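Local coordinates for regulatory protein of LacI family (PDB 3BBL) that probably regulates transcription as a DNA-binding protein of the LacI family, with a periplasmic-binding-protein-like domain likely to sense a small effector molecule, at residues A[5-10]-A[249-254]; A[29-34]-A[39-44]; A[58-63]-A[80-85]; A[71-74]-A[78-81]; A[131-136]-A[141-146]. All coordinates share one frame; numbering follows the deposited sequence.

Contact 1. Residues A[5-10]-A[249-254]; sequences FMIGYS and KCIELL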
# COMPACT_ATOMS: atom_id res chain seq x y z
N PHE A 5 0.83 27.47 -9.36
CA PHE A 5 1.46 26.24 -9.84
C PHE A 5 1.35 25.10 -8.82
O PHE A 5 2.25 24.28 -8.68
CB PHE A 5 2.92 26.51 -10.19
CG PHE A 5 3.10 27.31 -11.45
CD1 PHE A 5 2.79 26.75 -12.69
CD2 PHE A 5 3.54 28.63 -11.40
CE1 PHE A 5 2.91 27.50 -13.86
CE2 PHE A 5 3.66 29.39 -12.57
CZ PHE A 5 3.35 28.82 -13.80
N MSE A 6 0.23 25.07 -8.11
CA MSE A 6 -0.01 24.03 -7.13
C MSE A 6 -1.43 23.47 -7.21
O MSE A 6 -2.40 24.21 -7.33
CB MSE A 6 0.30 24.56 -5.74
CG MSE A 6 1.78 24.70 -5.57
SE MSE A 6 2.26 25.20 -3.78
CE MSE A 6 2.09 23.48 -2.99
N ILE A 7 -1.52 22.14 -7.17
CA ILE A 7 -2.80 21.45 -7.25
C ILE A 7 -3.07 20.79 -5.91
O ILE A 7 -2.27 19.99 -5.42
CB ILE A 7 -2.77 20.38 -8.37
CG1 ILE A 7 -2.54 21.06 -9.72
CG2 ILE A 7 -4.07 19.59 -8.38
CD1 ILE A 7 -2.03 20.15 -10.80
N GLY A 8 -4.20 21.14 -5.31
CA GLY A 8 -4.55 20.56 -4.02
C GLY A 8 -5.15 19.18 -4.14
O GLY A 8 -5.97 18.92 -5.03
N TYR A 9 -4.73 18.29 -3.25
CA TYR A 9 -5.25 16.92 -3.25
C TYR A 9 -5.39 16.41 -1.82
O TYR A 9 -4.67 16.82 -0.92
CB TYR A 9 -4.32 15.98 -4.04
CG TYR A 9 -4.83 14.56 -4.09
CD1 TYR A 9 -6.08 14.27 -4.63
CD2 TYR A 9 -4.09 13.50 -3.54
CE1 TYR A 9 -6.60 12.98 -4.61
CE2 TYR A 9 -4.60 12.21 -3.52
CZ TYR A 9 -5.86 11.95 -4.05
OH TYR A 9 -6.40 10.68 -3.99
N SER A 10 -6.36 15.52 -1.63
CA SER A 10 -6.59 14.92 -0.32
C SER A 10 -7.17 13.53 -0.54
O SER A 10 -7.82 13.27 -1.55
CB SER A 10 -7.57 15.76 0.50
OG SER A 10 -8.86 15.74 -0.06
N LYS A 249 -3.68 11.57 -16.17
CA LYS A 249 -4.78 12.21 -16.88
C LYS A 249 -5.46 13.29 -16.05
O LYS A 249 -5.93 14.29 -16.60
CB LYS A 249 -5.82 11.16 -17.30
CG LYS A 249 -5.41 10.28 -18.47
CD LYS A 249 -5.16 11.11 -19.73
CE LYS A 249 -5.24 10.26 -21.00
NZ LYS A 249 -4.28 9.12 -21.00
N CYS A 250 -5.52 13.11 -14.74
CA CYS A 250 -6.15 14.11 -13.89
C CYS A 250 -5.34 15.39 -13.94
O CYS A 250 -5.88 16.47 -14.23
CB CYS A 250 -6.24 13.61 -12.45
SG CYS A 250 -7.61 12.50 -12.13
N ILE A 251 -4.05 15.29 -13.65
CA ILE A 251 -3.16 16.44 -13.66
C ILE A 251 -3.21 17.12 -15.03
O ILE A 251 -3.37 18.34 -15.14
CB ILE A 251 -1.71 16.02 -13.35
CG1 ILE A 251 -1.60 15.55 -11.90
CG2 ILE A 251 -0.76 17.18 -13.61
CD1 ILE A 251 -1.91 16.63 -10.87
N GLU A 252 -3.07 16.32 -16.06
CA GLU A 252 -3.07 16.78 -17.44
C GLU A 252 -4.33 17.55 -17.82
O GLU A 252 -4.26 18.55 -18.53
CB GLU A 252 -2.91 15.58 -18.35
CG GLU A 252 -2.59 15.88 -19.78
CD GLU A 252 -2.22 14.62 -20.53
OE1 GLU A 252 -1.23 13.96 -20.14
OE2 GLU A 252 -2.92 14.29 -21.51
N LEU A 253 -5.47 17.09 -17.33
CA LEU A 253 -6.74 17.74 -17.64
C LEU A 253 -6.95 19.00 -16.81
O LEU A 253 -7.47 19.99 -17.30
CB LEU A 253 -7.90 16.76 -17.40
CG LEU A 253 -9.32 17.27 -17.64
CD1 LEU A 253 -9.46 17.77 -19.06
CD2 LEU A 253 -10.31 16.14 -17.37
N LEU A 254 -6.55 18.95 -15.54
CA LEU A 254 -6.71 20.09 -14.65
C LEU A 254 -5.77 21.22 -15.03
O LEU A 254 -6.14 22.39 -14.98
CB LEU A 254 -6.46 19.68 -13.20
CG LEU A 254 -6.64 20.79 -12.17
CD1 LEU A 254 -8.06 21.36 -12.27
CD2 LEU A 254 -6.38 20.25 -10.78

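Contact 2. Residues A[29-34]-A[39-44]; sequences SMVREA and YFVLPF. With EDO (1,2-ethanediol), chain B.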
# COMPACT_ATOMS: atom_id res chain seq x y z
N SER A 29 2.26 9.18 -9.37
CA SER A 29 2.02 9.51 -10.76
C SER A 29 1.68 10.99 -10.94
O SER A 29 2.19 11.63 -11.85
CB SER A 29 0.90 8.64 -11.32
OG SER A 29 0.60 9.00 -12.65
N MSE A 30 0.82 11.53 -10.08
CA MSE A 30 0.46 12.94 -10.19
C MSE A 30 1.66 13.84 -9.91
O MSE A 30 1.92 14.79 -10.65
CB MSE A 30 -0.70 13.30 -9.25
CG MSE A 30 -2.00 12.69 -9.70
SE MSE A 30 -3.62 13.60 -8.99
CE MSE A 30 -3.26 13.26 -7.11
N VAL A 31 2.41 13.52 -8.86
CA VAL A 31 3.58 14.31 -8.50
C VAL A 31 4.59 14.39 -9.64
O VAL A 31 5.13 15.45 -9.91
CB VAL A 31 4.27 13.74 -7.25
CG1 VAL A 31 5.62 14.41 -7.04
CG2 VAL A 31 3.38 13.95 -6.04
N ARG A 32 4.84 13.27 -10.30
CA ARG A 32 5.80 13.25 -11.40
C ARG A 32 5.29 13.95 -12.64
O ARG A 32 6.05 14.59 -13.37
CB ARG A 32 6.18 11.81 -11.75
CG ARG A 32 6.93 11.13 -10.64
CD ARG A 32 7.58 9.85 -11.11
NE ARG A 32 8.86 9.68 -10.44
CZ ARG A 32 9.95 10.39 -10.73
NH1 ARG A 32 9.93 11.30 -11.69
NH2 ARG A 32 11.05 10.21 -10.02
N GLU A 33 3.99 13.83 -12.90
CA GLU A 33 3.37 14.47 -14.05
C GLU A 33 3.30 15.98 -13.85
O GLU A 33 3.61 16.74 -14.77
CB GLU A 33 1.96 13.93 -14.26
CG GLU A 33 1.93 12.66 -15.07
CD GLU A 33 2.52 12.87 -16.46
OE1 GLU A 33 2.06 13.81 -17.16
OE2 GLU A 33 3.43 12.10 -16.84
N ALA A 34 2.89 16.40 -12.66
CA ALA A 34 2.80 17.82 -12.35
C ALA A 34 4.20 18.41 -12.49
O ALA A 34 4.39 19.41 -13.18
CB ALA A 34 2.28 18.01 -10.93
N TYR A 39 4.41 21.93 -12.00
CA TYR A 39 3.38 22.07 -10.98
C TYR A 39 3.72 21.17 -9.79
O TYR A 39 4.49 20.22 -9.93
CB TYR A 39 2.00 21.70 -11.53
CG TYR A 39 1.29 22.80 -12.30
CD1 TYR A 39 1.64 23.09 -13.62
CD2 TYR A 39 0.26 23.53 -11.72
CE1 TYR A 39 0.97 24.08 -14.34
CE2 TYR A 39 -0.42 24.52 -12.43
CZ TYR A 39 -0.05 24.80 -13.73
OH TYR A 39 -0.72 25.78 -14.44
N PHE A 40 3.16 21.50 -8.63
CA PHE A 40 3.37 20.69 -7.44
C PHE A 40 2.00 20.30 -6.94
O PHE A 40 1.02 21.02 -7.16
CB PHE A 40 4.06 21.47 -6.31
CG PHE A 40 5.51 21.78 -6.56
CD1 PHE A 40 5.88 22.90 -7.31
CD2 PHE A 40 6.51 20.98 -6.03
CE1 PHE A 40 7.22 23.20 -7.52
CE2 PHE A 40 7.85 21.27 -6.24
CZ PHE A 40 8.21 22.39 -6.99
N VAL A 41 1.92 19.14 -6.29
CA VAL A 41 0.66 18.68 -5.72
C VAL A 41 0.75 19.06 -4.26
O VAL A 41 1.75 18.79 -3.59
CB VAL A 41 0.50 17.15 -5.83
CG1 VAL A 41 -0.77 16.71 -5.10
CG2 VAL A 41 0.45 16.72 -7.29
N LEU A 42 -0.29 19.72 -3.75
CA LEU A 42 -0.29 20.12 -2.37
C LEU A 42 -1.31 19.33 -1.56
O LEU A 42 -2.52 19.57 -1.66
CB LEU A 42 -0.61 21.61 -2.26
CG LEU A 42 -0.61 22.17 -0.84
CD1 LEU A 42 0.80 22.11 -0.27
CD2 LEU A 42 -1.12 23.61 -0.85
N PRO A 43 -0.84 18.36 -0.77
CA PRO A 43 -1.74 17.55 0.05
C PRO A 43 -2.28 18.37 1.22
O PRO A 43 -1.57 19.19 1.78
CB PRO A 43 -0.85 16.42 0.55
CG PRO A 43 0.23 16.36 -0.47
CD PRO A 43 0.51 17.80 -0.76
N PHE A 44 -3.54 18.15 1.56
CA PHE A 44 -4.15 18.83 2.69
C PHE A 44 -4.99 17.78 3.41
O PHE A 44 -5.44 16.81 2.80
CB PHE A 44 -4.99 20.04 2.23
CG PHE A 44 -6.13 19.69 1.31
CD1 PHE A 44 -7.37 19.33 1.82
CD2 PHE A 44 -5.97 19.78 -0.07
CE1 PHE A 44 -8.44 19.06 0.97
CE2 PHE A 44 -7.03 19.51 -0.93
CZ PHE A 44 -8.28 19.15 -0.41
C1 EDO B . -4.59 13.33 5.11
O1 EDO B . -5.95 13.37 5.51
C2 EDO B . -4.49 13.25 3.58
O2 EDO B . -5.70 13.70 2.96
O HOH W 1 5.49 17.86 -8.73

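Contact 3. Residues A[58-63]-A[80-85]; sequences DLIRSG and VQFLLK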
# COMPACT_ATOMS: atom_id res chain seq x y z
N ASP A 58 -10.84 27.72 2.40
CA ASP A 58 -9.60 28.36 2.83
C ASP A 58 -8.53 28.36 1.76
O ASP A 58 -7.91 29.39 1.48
CB ASP A 58 -9.05 27.67 4.08
CG ASP A 58 -9.96 27.81 5.28
OD1 ASP A 58 -11.19 27.73 5.11
OD2 ASP A 58 -9.44 28.00 6.40
N LEU A 59 -8.29 27.20 1.16
CA LEU A 59 -7.25 27.08 0.14
C LEU A 59 -7.50 27.93 -1.10
O LEU A 59 -6.55 28.39 -1.74
CB LEU A 59 -7.06 25.61 -0.25
CG LEU A 59 -6.45 24.74 0.85
CD1 LEU A 59 -6.37 23.29 0.40
CD2 LEU A 59 -5.07 25.26 1.20
N ILE A 60 -8.77 28.15 -1.43
CA ILE A 60 -9.09 28.95 -2.60
C ILE A 60 -8.74 30.43 -2.40
O ILE A 60 -8.02 31.01 -3.22
CB ILE A 60 -10.59 28.83 -2.98
CG1 ILE A 60 -10.89 27.39 -3.42
CG2 ILE A 60 -10.92 29.80 -4.10
CD1 ILE A 60 -12.35 27.13 -3.73
N ARG A 61 -9.21 31.04 -1.32
CA ARG A 61 -8.90 32.44 -1.12
C ARG A 61 -7.50 32.72 -0.62
O ARG A 61 -7.06 33.86 -0.61
CB ARG A 61 -9.93 33.12 -0.22
CG ARG A 61 -10.37 32.36 1.00
CD ARG A 61 -11.87 32.52 1.14
NE ARG A 61 -12.33 32.37 2.51
CZ ARG A 61 -13.61 32.30 2.86
NH1 ARG A 61 -14.57 32.36 1.94
NH2 ARG A 61 -13.93 32.17 4.14
N SER A 62 -6.78 31.67 -0.22
CA SER A 62 -5.41 31.86 0.24
C SER A 62 -4.53 31.93 -1.01
O SER A 62 -3.36 32.30 -0.95
CB SER A 62 -4.96 30.68 1.11
OG SER A 62 -4.64 29.55 0.32
N GLY A 63 -5.12 31.57 -2.15
CA GLY A 63 -4.38 31.59 -3.40
C GLY A 63 -3.26 30.56 -3.47
O GLY A 63 -2.42 30.61 -4.36
N VAL A 80 -17.90 18.46 -4.79
CA VAL A 80 -18.11 18.73 -6.21
C VAL A 80 -19.13 19.86 -6.39
O VAL A 80 -18.98 20.72 -7.26
CB VAL A 80 -18.62 17.47 -6.94
CG1 VAL A 80 -18.95 17.80 -8.40
CG2 VAL A 80 -17.57 16.37 -6.86
N GLN A 81 -20.16 19.83 -5.56
CA GLN A 81 -21.22 20.83 -5.58
C GLN A 81 -20.61 22.20 -5.29
O GLN A 81 -20.82 23.16 -6.03
CB GLN A 81 -22.25 20.48 -4.51
CG GLN A 81 -23.68 20.88 -4.81
CD GLN A 81 -24.62 20.51 -3.68
OE1 GLN A 81 -24.65 19.35 -3.23
NE2 GLN A 81 -25.38 21.48 -3.20
N PHE A 82 -19.84 22.26 -4.21
CA PHE A 82 -19.19 23.49 -3.79
C PHE A 82 -18.28 24.08 -4.86
O PHE A 82 -18.49 25.21 -5.30
CB PHE A 82 -18.38 23.23 -2.52
CG PHE A 82 -17.58 24.41 -2.06
CD1 PHE A 82 -18.21 25.57 -1.64
CD2 PHE A 82 -16.19 24.35 -2.05
CE1 PHE A 82 -17.47 26.67 -1.22
CE2 PHE A 82 -15.44 25.44 -1.63
CZ PHE A 82 -16.08 26.61 -1.21
N LEU A 83 -17.27 23.33 -5.28
CA LEU A 83 -16.33 23.82 -6.29
C LEU A 83 -17.04 24.23 -7.58
O LEU A 83 -16.57 25.12 -8.29
CB LEU A 83 -15.27 22.75 -6.59
CG LEU A 83 -14.43 22.36 -5.36
CD1 LEU A 83 -13.46 21.26 -5.73
CD2 LEU A 83 -13.70 23.58 -4.84
N LEU A 84 -18.16 23.58 -7.88
CA LEU A 84 -18.91 23.92 -9.09
C LEU A 84 -19.52 25.31 -8.92
O LEU A 84 -19.50 26.12 -9.85
CB LEU A 84 -20.02 22.89 -9.34
CG LEU A 84 -19.59 21.61 -10.05
CD1 LEU A 84 -20.76 20.65 -10.09
CD2 LEU A 84 -19.11 21.93 -11.46
N LYS A 85 -20.06 25.57 -7.74
CA LYS A 85 -20.67 26.85 -7.44
C LYS A 85 -19.62 27.96 -7.50
O LYS A 85 -19.85 29.02 -8.08
CB LYS A 85 -21.32 26.82 -6.06
CG LYS A 85 -22.48 25.84 -5.94
CD LYS A 85 -22.91 25.65 -4.49
CE LYS A 85 -24.02 24.59 -4.37
NZ LYS A 85 -24.33 24.24 -2.95

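Contact 4. Residues A[71-74]-A[78-81]; sequences SSIN and PRVQ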
# COMPACT_ATOMS: atom_id res chain seq x y z
N SER A 71 -10.93 12.63 -4.96
CA SER A 71 -11.05 11.18 -5.04
C SER A 71 -12.10 10.75 -4.01
O SER A 71 -12.52 11.57 -3.19
CB SER A 71 -9.70 10.49 -4.77
OG SER A 71 -9.17 10.83 -3.51
N SER A 72 -12.53 9.49 -4.07
CA SER A 72 -13.57 8.98 -3.17
C SER A 72 -14.85 9.77 -3.43
O SER A 72 -15.46 10.32 -2.51
CB SER A 72 -13.19 9.15 -1.69
OG SER A 72 -12.23 8.20 -1.29
N ILE A 73 -15.27 9.81 -4.68
CA ILE A 73 -16.46 10.54 -5.06
C ILE A 73 -17.75 9.77 -4.80
O ILE A 73 -17.94 8.69 -5.33
CB ILE A 73 -16.45 10.92 -6.55
CG1 ILE A 73 -15.07 11.47 -6.95
CG2 ILE A 73 -17.55 11.94 -6.83
CD1 ILE A 73 -14.67 12.74 -6.23
N ASN A 74 -18.62 10.35 -3.98
CA ASN A 74 -19.91 9.74 -3.68
C ASN A 74 -20.99 10.42 -4.52
O ASN A 74 -20.70 11.36 -5.24
CB ASN A 74 -20.25 9.89 -2.20
CG ASN A 74 -19.42 8.98 -1.32
OD1 ASN A 74 -19.29 7.78 -1.59
ND2 ASN A 74 -18.86 9.54 -0.25
N PRO A 78 -20.71 16.70 -1.89
CA PRO A 78 -20.71 18.10 -1.48
C PRO A 78 -19.49 18.90 -1.98
O PRO A 78 -19.61 20.08 -2.31
CB PRO A 78 -20.78 18.02 0.05
CG PRO A 78 -20.14 16.70 0.36
CD PRO A 78 -20.70 15.80 -0.72
N ARG A 79 -18.33 18.26 -2.05
CA ARG A 79 -17.13 18.93 -2.53
C ARG A 79 -17.28 19.33 -4.00
O ARG A 79 -16.86 20.41 -4.40
CB ARG A 79 -15.91 18.01 -2.38
CG ARG A 79 -15.56 17.62 -0.95
CD ARG A 79 -14.53 16.51 -0.94
NE ARG A 79 -15.02 15.33 -1.66
CZ ARG A 79 -14.28 14.28 -1.99
NH1 ARG A 79 -12.99 14.25 -1.66
NH2 ARG A 79 -14.81 13.27 -2.66
N VAL A 80 -17.90 18.46 -4.79
CA VAL A 80 -18.11 18.73 -6.21
C VAL A 80 -19.13 19.86 -6.39
O VAL A 80 -18.98 20.72 -7.26
CB VAL A 80 -18.62 17.47 -6.94
CG1 VAL A 80 -18.95 17.80 -8.40
CG2 VAL A 80 -17.57 16.37 -6.86
N GLN A 81 -20.16 19.83 -5.56
CA GLN A 81 -21.22 20.83 -5.58
C GLN A 81 -20.61 22.20 -5.29
O GLN A 81 -20.82 23.16 -6.03
CB GLN A 81 -22.25 20.48 -4.51
CG GLN A 81 -23.68 20.88 -4.81
CD GLN A 81 -24.62 20.51 -3.68
OE1 GLN A 81 -24.65 19.35 -3.23
NE2 GLN A 81 -25.38 21.48 -3.20

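Contact 5. Residues A[131-136]-A[141-146]; sequences LAWPED and NDRLQG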
# COMPACT_ATOMS: atom_id res chain seq x y z
N LEU A 131 -19.89 -10.88 -4.37
CA LEU A 131 -19.82 -10.24 -3.08
C LEU A 131 -19.77 -8.75 -3.42
O LEU A 131 -18.74 -8.21 -3.81
CB LEU A 131 -18.56 -10.69 -2.34
CG LEU A 131 -18.45 -12.22 -2.22
CD1 LEU A 131 -17.29 -12.58 -1.30
CD2 LEU A 131 -19.75 -12.79 -1.69
N ALA A 132 -20.92 -8.09 -3.29
CA ALA A 132 -21.04 -6.68 -3.63
C ALA A 132 -21.12 -5.73 -2.44
O ALA A 132 -21.08 -6.16 -1.28
CB ALA A 132 -22.25 -6.50 -4.53
N TRP A 133 -21.26 -4.45 -2.74
CA TRP A 133 -21.34 -3.41 -1.71
C TRP A 133 -22.75 -2.84 -1.57
O TRP A 133 -23.63 -3.16 -2.36
CB TRP A 133 -20.36 -2.28 -2.06
CG TRP A 133 -18.92 -2.69 -2.09
CD1 TRP A 133 -18.38 -3.79 -1.50
CD2 TRP A 133 -17.84 -1.98 -2.70
NE1 TRP A 133 -17.02 -3.81 -1.70
CE2 TRP A 133 -16.66 -2.72 -2.43
CE3 TRP A 133 -17.74 -0.80 -3.44
CZ2 TRP A 133 -15.40 -2.31 -2.89
CZ3 TRP A 133 -16.49 -0.39 -3.89
CH2 TRP A 133 -15.34 -1.14 -3.61
N PRO A 134 -22.97 -1.99 -0.55
CA PRO A 134 -24.28 -1.38 -0.32
C PRO A 134 -24.77 -0.59 -1.53
O PRO A 134 -23.98 -0.18 -2.37
CB PRO A 134 -24.04 -0.50 0.90
CG PRO A 134 -22.99 -1.25 1.64
CD PRO A 134 -22.04 -1.64 0.54
N GLU A 135 -26.08 -0.35 -1.58
CA GLU A 135 -26.70 0.37 -2.70
C GLU A 135 -26.32 1.84 -2.82
O GLU A 135 -26.44 2.42 -3.90
CB GLU A 135 -28.23 0.28 -2.59
CG GLU A 135 -28.75 -1.11 -2.31
CD GLU A 135 -30.26 -1.18 -2.41
OE1 GLU A 135 -30.94 -0.33 -1.80
OE2 GLU A 135 -30.77 -2.10 -3.09
N ASP A 136 -25.85 2.44 -1.73
CA ASP A 136 -25.47 3.84 -1.77
C ASP A 136 -24.05 4.05 -2.29
O ASP A 136 -23.53 5.16 -2.25
CB ASP A 136 -25.63 4.48 -0.39
CG ASP A 136 -24.76 3.82 0.66
OD1 ASP A 136 -24.93 4.13 1.86
OD2 ASP A 136 -23.90 2.98 0.30
N ASN A 141 -22.20 0.12 -7.43
CA ASN A 141 -23.24 -0.09 -8.42
C ASN A 141 -22.65 -0.24 -9.81
O ASN A 141 -23.14 -1.03 -10.61
CB ASN A 141 -24.24 1.06 -8.41
CG ASN A 141 -24.95 1.18 -7.09
OD1 ASN A 141 -25.19 0.18 -6.42
ND2 ASN A 141 -25.29 2.40 -6.71
N ASP A 142 -21.59 0.50 -10.11
CA ASP A 142 -20.97 0.38 -11.43
C ASP A 142 -20.44 -1.02 -11.62
O ASP A 142 -20.71 -1.67 -12.63
CB ASP A 142 -19.82 1.38 -11.59
CG ASP A 142 -20.29 2.76 -11.96
OD1 ASP A 142 -20.57 3.57 -11.05
OD2 ASP A 142 -20.39 3.04 -13.17
N ARG A 143 -19.68 -1.49 -10.64
CA ARG A 143 -19.10 -2.82 -10.71
C ARG A 143 -20.16 -3.92 -10.70
O ARG A 143 -20.03 -4.91 -11.41
CB ARG A 143 -18.12 -3.00 -9.56
CG ARG A 143 -16.92 -2.06 -9.67
CD ARG A 143 -15.96 -2.20 -8.51
NE ARG A 143 -14.86 -1.26 -8.62
CZ ARG A 143 -13.91 -1.11 -7.70
NH1 ARG A 143 -13.92 -1.84 -6.59
NH2 ARG A 143 -12.95 -0.23 -7.90
N LEU A 144 -21.21 -3.75 -9.91
CA LEU A 144 -22.27 -4.73 -9.86
C LEU A 144 -23.00 -4.79 -11.20
O LEU A 144 -23.40 -5.87 -11.65
CB LEU A 144 -23.26 -4.40 -8.75
CG LEU A 144 -24.49 -5.31 -8.66
CD1 LEU A 144 -24.06 -6.76 -8.57
CD2 LEU A 144 -25.32 -4.92 -7.46
N GLN A 145 -23.14 -3.63 -11.83
CA GLN A 145 -23.82 -3.53 -13.12
C GLN A 145 -23.19 -4.43 -14.18
O GLN A 145 -23.90 -5.08 -14.95
CB GLN A 145 -23.82 -2.07 -13.59
CG GLN A 145 -24.65 -1.77 -14.84
CD GLN A 145 -26.08 -2.26 -14.73
OE1 GLN A 145 -26.77 -2.03 -13.73
NE2 GLN A 145 -26.55 -2.94 -15.78
N GLY A 146 -21.86 -4.46 -14.21
CA GLY A 146 -21.16 -5.29 -15.18
C GLY A 146 -21.52 -6.76 -15.04
O GLY A 146 -21.64 -7.49 -16.02
O HOH W 2 -23.64 -1.00 -4.73

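Contact 1. Residues A[5-10]-A[249-254]
No ring takes part where I7 meets I251 and L254. The two aromatic rings of the strand segment are engaged elsewhere: F5 makes an edge-to-face stack with Y39, while the Y9 hydroxyl is hydrogen-bonded to S71 OG and its side chain packs on M30 and V41. What reaches helix 243-258 from this strand is the forked aliphatic chain of I7, whose two arms have separate partners. CG2, anti to the backbone N (chi1 of CG1 -62°), comes tip to tip with L254, leaving 3.4 Å between I7 CG2 and L254 CD2. The other arm ends in CD1 and crosses I251 at a slant, with I7 CD1 3.5 Å from I251 CD1. L254 also runs its CG anti to its own N (chi1 -179°), which carries the leucine fork out from the helix toward the strand. All three side chains are buried, and the contact is purely apolar. I251 is shared with helix 23-36, where it leans on M30 and A34, while L254 also covers V91 of strand 90-93 and P89. The helix thus packs over strand 6-9, the first in the chain, although it lies some 240 residues further along. A late helix returning to cover the N-terminal strands is characteristic of the two-lobed periplasmic-binding-protein fold, in which the chain crosses between lobes more than once.

Contact 2. Residues A[29-34]-A[39-44]
A34 and Y39 are joined through their backbones: Y39 N donates to A34 O at 2.8 Å, almost straight at 168°, approaching from above the carbonyl plane. The methyl of A34 lies close beside this link, with A34 CB 3.7 Å from Y39 CB. Two residues on, V41 presses its CG2 against the helix, 4.1 Å from M30 CB and 4.2 Å from V31 CG2. With chi1 at 175°, V41 CG1 is anti to the backbone N, and CG2 is the branch left to face the helix. A water bridges the two backbones, donating to V31 O at 2.7 Å and to Y39 O at 2.8 Å. Further out, M30 is backed by I251 and Y9, and the Y39 hydroxyl is tied to E259. The axes of helix segment 29-34 and strand 40-43 are 141° apart in direction, and the two form the second half of the beta-alpha-beta unit 6-9, 23-36, 40-43. The second subunit also packs on the strand, its L42 against F40 and its V41 against P43. Every polar link between the two segments uses main-chain atoms, so side chains supply apolar bulk while the turn itself is fixed by the backbone and one water.

Contact 3. Residues A[58-63]-A[80-85]
Chi1 at -65° and chi2 at 177° stretch the I60 side chain away from its helix, so that CD1 is the atom that reaches F82 and L83. F82 starts out anti to its backbone N (chi1 175°) and slides past I60 in the opposite direction; I60 CD1 sits 4.1 Å from F82 CE2, meeting the ring at an oblique angle there. L83 crosses the isoleucine obliquely and offers one branch, with L83 CD2 4.0 Å from the same I60 CD1. Between these two segments that single methyl makes the whole contact, and the nearest CA atoms, those of I60 and L83, are 9.6 Å apart. One turn earlier on helix 54-61, Y56 and R57 add to the cover of F82, and Y56 packs on L83 as well. These are the helices that flank strand 67-70 in sequence, 54-61 leading into it and 78-85 following it, as in the successive beta-alpha-beta crossovers of a Rossmann-like lobe. F68 of that strand packs on I60 and on L83, and F88 adds to the cover of I60. L59, the residue before I60, meets F40 of the second subunit.

Contact 4. Residues A[71-74]-A[78-81]
S71 and R79 make the tight half of this contact. Two guanidinium nitrogens converge on one carbonyl oxygen: R79 NH2 lies 2.9 Å from S71 O and R79 NH1 3.1 Å from it, with the oxygen lying in the guanidinium plane. NH1 comes in almost end-on to the carbonyl, whereas NH2 is tilted above its plane. A bend at chi3 (-58°) swings the arginine head to the loop, where the tip of I73 comes up against it, I73 CD1 being 3.6 Å from R79 NH2. D77 forms a salt bridge with R79 NE and so fixes the head from another side. With a methionine in place of R79, S71 O would probably lose both donors and D77 its salt-bridge partner. The looser half is apolar: I73 CG2 and V80 CG2 approach only to 4.4 Å, although A92 and F90 fill in behind them. S72, N74 and P78 are partly open to solvent and add little across the contact, but R50 NE takes the S72 carbonyl. The loop follows strand 67-70, and I73 O accepts from R138, at the start of helix 138-153. Such strand-end loops line the cleft between lobes in periplasmic-binding-protein folds, and this one probably borders it.

Contact 5. Residues A[131-136]-A[141-146]
A132 opens the contact at the end of strand 128-132, its methyl resting on a leucine branch with A132 CB 4.4 Å from L144 CD1. W133 comes next, and its ring end swings toward the helix: the far end of the indole meets the arginine head obliquely, W133 CH2 3.4 Å from R143 NH1, with ring and guanidinium planes 48° apart. R143 gets there on a chain extended from CG to NE, and NH1 also has a weak bond to L195 O and a long, weak ion pair with D224. The indole is bounded further by N196 and M199, while R165 takes the W133 carbonyl. Strand 128-132, helix 138-153 and strand 163-165 form a beta-alpha-beta unit, and this turn joins its first two elements at the end of the strand that probably faces the cleft between lobes. Past P134, which has a water near its carbonyl, comes E135. There N141 ND2 donates to E135 O at 3.0 Å and 165°, the oxygen lying in the amide plane while the donor stands above the carbonyl plane. Chi1 of -62° sets the N141 amide beside its own backbone N, turned back to the loop, and Y75 OH is bonded to the same ND2. Shortened to an alanine, N141 would probably leave E135 O without this donor and the Y75 hydroxyl without its amide mate. E135 itself lays its side chain against R165.

Contacts 1 to 4 gather in one lobe, while contact 5 lies in the other, its centre about 28 Å from that of contact 1. Each lobe is built round its own sheet, as in periplasmic-binding-protein folds: strands 6-9 and 40-43 in one, 128-132 in the other. Contacts 1 and 2 have centres about 7 Å apart and meet through the pairing of strands 6-9 and 40-43. Contacts 2 and 3 touch where F44 packs on L59, and contacts 3 and 4 share helix 78-85. Along the chain, contacts 2 to 5 all fall inside the long loop closed by contact 1. Contacts 4 and 5 come within about 5 Å at their nearest atoms, where the lobes face each other, probably across the effector cleft.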